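Side-chain contacts in glycerol trinitrate reductase (Agrobacterium tumefaciens, PDB 5EPD), which probably uses FMN and a nicotinamide cofactor to reduce substrates such as glycerol trinitrate, as a bacterial member of the old yellow enzyme family: residues A[204-207]-A[211-214]; A[247-252]-A[265-270]. All blocks are in the same frame, centred on the assembly; numbering follows the deposited sequence.

Contact 1 of 2, residues A[204-207]-A[211-214]; sequences EQFA and ANMR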
loop_
_atom_site.group_PDB
_atom_site.type_symbol
_atom_site.label_atom_id
_atom_site.label_comp_id
_atom_site.label_asym_id
_atom_site.label_seq_id
_atom_site.Cartn_x
_atom_site.Cartn_y
_atom_site.Cartn_z
ATOM N N GLU A 204 -0.449 -11.669 2.720
ATOM C CA GLU A 204 0.903 -12.213 2.852
ATOM C C GLU A 204 0.929 -13.291 3.954
ATOM O O GLU A 204 1.711 -14.271 3.878
ATOM C CB GLU A 204 1.950 -11.121 3.157
ATOM C CG GLU A 204 3.384 -11.686 3.246
ATOM C CD GLU A 204 4.468 -10.670 3.618
ATOM O OE1 GLU A 204 4.559 -10.264 4.804
ATOM O OE2 GLU A 204 5.275 -10.323 2.729
ATOM N N GLN A 205 0.083 -13.133 4.972
ATOM C CA GLN A 205 0.008 -14.133 6.024
ATOM C C GLN A 205 -0.357 -15.470 5.390
ATOM O O GLN A 205 0.126 -16.500 5.816
ATOM C CB GLN A 205 -1.036 -13.770 7.077
ATOM C CG GLN A 205 -0.587 -12.743 8.090
ATOM C CD GLN A 205 -1.759 -11.950 8.632
ATOM O OE1 GLN A 205 -2.802 -12.518 8.998
ATOM N NE2 GLN A 205 -1.601 -10.634 8.688
ATOM N N PHE A 206 -1.232 -15.420 4.384
ATOM C CA PHE A 206 -1.655 -16.606 3.646
ATOM C C PHE A 206 -0.543 -17.116 2.734
ATOM O O PHE A 206 -0.330 -18.324 2.652
ATOM C CB PHE A 206 -2.921 -16.314 2.800
ATOM C CG PHE A 206 -4.225 -16.571 3.521
ATOM C CD1 PHE A 206 -4.784 -15.606 4.348
ATOM C CD2 PHE A 206 -4.899 -17.787 3.366
ATOM C CE1 PHE A 206 -5.988 -15.834 5.001
ATOM C CE2 PHE A 206 -6.101 -18.021 4.028
ATOM C CZ PHE A 206 -6.655 -17.040 4.838
ATOM N N ALA A 207 0.121 -16.191 2.040
ATOM C CA ALA A 207 1.179 -16.503 1.107
ATOM C C ALA A 207 2.438 -17.167 1.715
ATOM O O ALA A 207 3.055 -18.041 1.092
ATOM C CB ALA A 207 1.578 -15.233 0.360
ATOM N N ALA A 211 3.409 -18.154 8.610
ATOM C CA ALA A 211 2.138 -17.820 9.222
ATOM C C ALA A 211 0.956 -18.620 8.715
ATOM O O ALA A 211 -0.115 -18.553 9.331
ATOM C CB ALA A 211 1.854 -16.335 9.028
ATOM N N ASN A 212 1.090 -19.325 7.592
ATOM C CA ASN A 212 -0.024 -20.133 7.100
ATOM C C ASN A 212 0.221 -21.609 7.375
ATOM O O ASN A 212 0.961 -22.278 6.639
ATOM C CB ASN A 212 -0.282 -19.894 5.611
ATOM C CG ASN A 212 -1.535 -20.606 5.111
ATOM O OD1 ASN A 212 -2.019 -21.579 5.711
ATOM N ND2 ASN A 212 -2.061 -20.128 4.002
ATOM N N MET A 213 -0.402 -22.105 8.441
ATOM C CA MET A 213 -0.316 -23.521 8.798
ATOM C C MET A 213 -1.572 -24.326 8.378
ATOM O O MET A 213 -1.699 -25.486 8.725
ATOM C CB MET A 213 0.003 -23.686 10.309
ATOM C CG MET A 213 1.451 -24.106 10.633
ATOM S SD MET A 213 2.561 -22.826 11.304
ATOM C CE MET A 213 4.191 -23.490 10.917
ATOM N N ARG A 214 -2.463 -23.737 7.585
ATOM C CA ARG A 214 -3.668 -24.427 7.137
ATOM C C ARG A 214 -3.391 -25.693 6.294
ATOM O O ARG A 214 -2.360 -25.820 5.608
ATOM C CB ARG A 214 -4.524 -23.499 6.288
ATOM C CG ARG A 214 -4.963 -22.198 6.943
ATOM C CD ARG A 214 -5.602 -21.295 5.898
ATOM N NE ARG A 214 -6.999 -21.669 5.670
ATOM C CZ ARG A 214 -8.018 -21.307 6.453
ATOM N NH1 ARG A 214 -7.813 -20.533 7.513
ATOM N NH2 ARG A 214 -9.253 -21.694 6.160
#

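Contact 2 of 2, residues A[247-252]-A[265-270]; sequences IRISPV and TQYDYI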
loop_
_atom_site.group_PDB
_atom_site.type_symbol
_atom_site.label_atom_id
_atom_site.label_comp_id
_atom_site.label_asym_id
_atom_site.label_seq_id
_atom_site.Cartn_x
_atom_site.Cartn_y
_atom_site.Cartn_z
ATOM N N ILE A 247 -0.864 -4.373 -7.529
ATOM C CA ILE A 247 -0.678 -5.051 -6.270
ATOM C C ILE A 247 0.722 -4.690 -5.781
ATOM O O ILE A 247 1.633 -4.462 -6.606
ATOM C CB ILE A 247 -0.849 -6.582 -6.442
ATOM C CG1 ILE A 247 -0.796 -7.299 -5.105
ATOM C CG2 ILE A 247 0.214 -7.154 -7.374
ATOM C CD1 ILE A 247 -1.091 -8.770 -5.228
ATOM N N ARG A 248 0.877 -4.606 -4.453
ATOM C CA ARG A 248 2.201 -4.518 -3.806
ATOM C C ARG A 248 2.567 -5.856 -3.156
ATOM O O ARG A 248 1.721 -6.438 -2.500
ATOM C CB ARG A 248 2.184 -3.436 -2.721
ATOM C CG ARG A 248 3.549 -3.062 -2.157
ATOM C CD ARG A 248 3.471 -1.888 -1.166
ATOM N NE ARG A 248 4.562 -0.917 -1.363
ATOM C CZ ARG A 248 5.109 -0.157 -0.407
ATOM N NH1 ARG A 248 4.693 -0.251 0.846
ATOM N NH2 ARG A 248 6.098 0.701 -0.704
ATOM N N ILE A 249 3.821 -6.311 -3.321
ATOM C CA ILE A 249 4.362 -7.490 -2.634
ATOM C C ILE A 249 5.751 -7.221 -2.062
ATOM O O ILE A 249 6.471 -6.334 -2.511
ATOM C CB ILE A 249 4.497 -8.718 -3.572
ATOM C CG1 ILE A 249 5.491 -8.416 -4.701
ATOM C CG2 ILE A 249 3.128 -9.094 -4.125
ATOM C CD1 ILE A 249 5.713 -9.516 -5.717
ATOM N N SER A 250 6.125 -8.032 -1.094
ATOM C CA SER A 250 7.399 -7.915 -0.406
ATOM C C SER A 250 7.950 -9.333 -0.178
ATOM O O SER A 250 7.773 -9.896 0.923
ATOM C CB SER A 250 7.176 -7.220 0.949
ATOM O OG SER A 250 6.273 -7.958 1.787
ATOM N N PRO A 251 8.567 -9.941 -1.220
ATOM C CA PRO A 251 9.037 -11.335 -1.164
ATOM C C PRO A 251 9.894 -11.675 0.057
ATOM O O PRO A 251 9.668 -12.706 0.703
ATOM C CB PRO A 251 9.875 -11.465 -2.442
ATOM C CG PRO A 251 9.221 -10.528 -3.387
ATOM C CD PRO A 251 8.818 -9.343 -2.548
ATOM N N VAL A 252 10.857 -10.808 0.364
ATOM C CA VAL A 252 11.773 -11.014 1.465
ATOM C C VAL A 252 11.328 -10.213 2.684
ATOM O O VAL A 252 11.374 -8.998 2.690
ATOM C CB VAL A 252 13.195 -10.606 1.059
ATOM C CG1 VAL A 252 14.183 -10.963 2.160
ATOM C CG2 VAL A 252 13.588 -11.294 -0.244
ATOM N N THR A 265 10.366 -19.538 -5.125
ATOM C CA THR A 265 9.325 -20.403 -5.679
ATOM C C THR A 265 7.953 -19.770 -5.469
ATOM O O THR A 265 7.120 -19.721 -6.383
ATOM C CB THR A 265 9.337 -21.795 -5.003
ATOM O OG1 THR A 265 10.649 -22.368 -5.120
ATOM C CG2 THR A 265 8.308 -22.719 -5.647
ATOM N N GLN A 266 7.732 -19.282 -4.250
ATOM C CA GLN A 266 6.443 -18.709 -3.868
ATOM C C GLN A 266 6.089 -17.533 -4.766
ATOM O O GLN A 266 4.925 -17.426 -5.229
ATOM C CB GLN A 266 6.460 -18.273 -2.398
ATOM C CG GLN A 266 5.106 -17.846 -1.832
ATOM C CD GLN A 266 4.062 -18.954 -1.826
ATOM O OE1 GLN A 266 4.125 -19.902 -1.012
ATOM N NE2 GLN A 266 3.071 -18.837 -2.723
ATOM N N TYR A 267 7.072 -16.650 -5.013
ATOM C CA TYR A 267 6.776 -15.350 -5.673
ATOM C C TYR A 267 6.966 -15.368 -7.186
ATOM O O TYR A 267 6.380 -14.535 -7.880
ATOM C CB TYR A 267 7.502 -14.177 -4.988
ATOM C CG TYR A 267 6.782 -13.747 -3.720
ATOM C CD1 TYR A 267 7.019 -14.403 -2.510
ATOM C CD2 TYR A 267 5.835 -12.725 -3.739
ATOM C CE1 TYR A 267 6.327 -14.063 -1.358
ATOM C CE2 TYR A 267 5.140 -12.366 -2.586
ATOM C CZ TYR A 267 5.391 -13.044 -1.400
ATOM O OH TYR A 267 4.724 -12.729 -0.247
ATOM N N ASP A 268 7.762 -16.319 -7.692
ATOM C CA ASP A 268 7.769 -16.636 -9.128
ATOM C C ASP A 268 6.380 -17.128 -9.546
ATOM O O ASP A 268 5.854 -16.715 -10.597
ATOM C CB ASP A 268 8.774 -17.745 -9.457
ATOM C CG ASP A 268 10.200 -17.284 -9.399
ATOM O OD1 ASP A 268 10.458 -16.059 -9.358
ATOM O OD2 ASP A 268 11.076 -18.163 -9.401
ATOM N N TYR A 269 5.811 -18.024 -8.729
ATOM C CA TYR A 269 4.445 -18.518 -8.950
ATOM C C TYR A 269 3.401 -17.392 -8.963
ATOM O O TYR A 269 2.646 -17.228 -9.940
ATOM C CB TYR A 269 4.044 -19.561 -7.888
ATOM C CG TYR A 269 2.626 -20.054 -8.119
ATOM C CD1 TYR A 269 2.358 -20.978 -9.127
ATOM C CD2 TYR A 269 1.542 -19.553 -7.376
ATOM C CE1 TYR A 269 1.064 -21.426 -9.376
ATOM C CE2 TYR A 269 0.237 -19.995 -7.619
ATOM C CZ TYR A 269 0.001 -20.938 -8.623
ATOM O OH TYR A 269 -1.276 -21.419 -8.901
ATOM N N ILE A 270 3.373 -16.629 -7.861
ATOM C CA ILE A 270 2.452 -15.491 -7.696
ATOM C C ILE A 270 2.571 -14.487 -8.846
ATOM O O ILE A 270 1.555 -14.041 -9.380
ATOM C CB ILE A 270 2.640 -14.784 -6.320
ATOM C CG1 ILE A 270 1.961 -15.612 -5.221
ATOM C CG2 ILE A 270 2.035 -13.372 -6.321
ATOM C CD1 ILE A 270 2.590 -15.460 -3.850
HETATM O O HOH W 1 4.293 -10.187 0.116
#

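Contact 1 of 2, residues A[204-207]-A[211-214]
Ala211 sets its methyl group against the backbone of helix 202-207, with CB 3.7 Å from Gln205 O. The side chain of Gln205 leads elsewhere: its amide bonds to the backbone of Gly200, Val124 and Arg126.

Asn212 makes the polar link. Its ND2 donates to Phe206 O over 2.8 Å, with an N-H...O angle of 159°. The donor lies in the carbonyl plane, on a lone pair, and the bond runs close to the plane of the Asn212 amide. With CG anti to the backbone N (chi1 -174°), the amide extends to this carbonyl. ND2 also bonds to Tyr218 O, and OD1 accepts from Arg214 N at 2.9 Å. Three bonds therefore fix the rotation of a buried amide. ND2 also lies 3.7 Å from Phe206 CD2, with amide and ring planes 85° apart.

Arg214 adds an apolar touch. Its CD is 3.8 Å from Phe206 CE2, approaching the ring obliquely. The guanidinium group goes on to a salt bridge with Asp216 and to the carbonyls of Pro142 and Leu166.

The OD1 bond to Arg214 N makes an Asx turn within the loop, while ND2 of the same amide ties that turn back to the end of helix 202-207.

Contact 2 of 2, residues A[247-252]-A[265-270]
Tyr267 reaches from helix 263-276 to the end of strand 245-249 and the loop after it, where Ile249 and Pro251 receive its ring. Its CG stands anti to the carbonyl carbon (chi1 -79°), which carries the ring away from the helix and toward the strand.

Pro251 lies over one face of the ring. Its CA sits 3.9 Å from the ring centroid and only 11° off the normal, a CH-pi contact. CB and CG of the proline continue over the same ring; CB is 4.1 Å from Tyr267 CG. On the opposite face is Ile270 CD1, offset toward the rim. The ring thus lies between a proline of the loop after the strand and the rim contact of an isoleucine about one turn further along its own helix.

Ile249 makes the other apolar contact. Its CB is 3.8 Å from Tyr267 CE2, and its CD1 is equally far from Tyr267 CD2. The two side chains run past each other in opposite directions, so the isoleucine follows the ring from CE2 to CD2. Its CD1 meets the ring obliquely.

The polar tip of Tyr267 joins the strand through water. The hydroxyl donates to a water at 2.6 Å, and that water also accepts from Ser250 N at 3.1 Å. No direct hydrogen bond links the segments. The side chain of Ser250 turns to another partner, with OG bonded to Asn199 N. Leu303 of helix 300-306 touches both Pro251 and Tyr267.

This is helix-on-strand packing in the beta-alpha-beta unit formed by strand 245-249, helix 263-276 and strand 281-284. The alternation of barrel strand and outer helix is that of the TIM barrel found in old yellow enzymes.

Both contacts are buried, but they hold different elements. Contact 1 joins a short helix to the loop that follows it, farther from the chain's centre. Contact 2 joins a barrel strand and its following loop to an outer helix. The chemistry differs accordingly. Contact 1 has a side-chain amide hydrogen-bonded directly to a helix carbonyl, beside apolar touches. Contact 2 is mainly apolar, and its polar link passes through water. The two meet directly: Glu204 OE2 lies 2.7 Å from Ser250 OG, and Ala207 CB lies 4.1 Å from Tyr267 OH. Lys208 adds a tie, with a salt bridge to Glu204 and a hydrogen bond to Ser250 O.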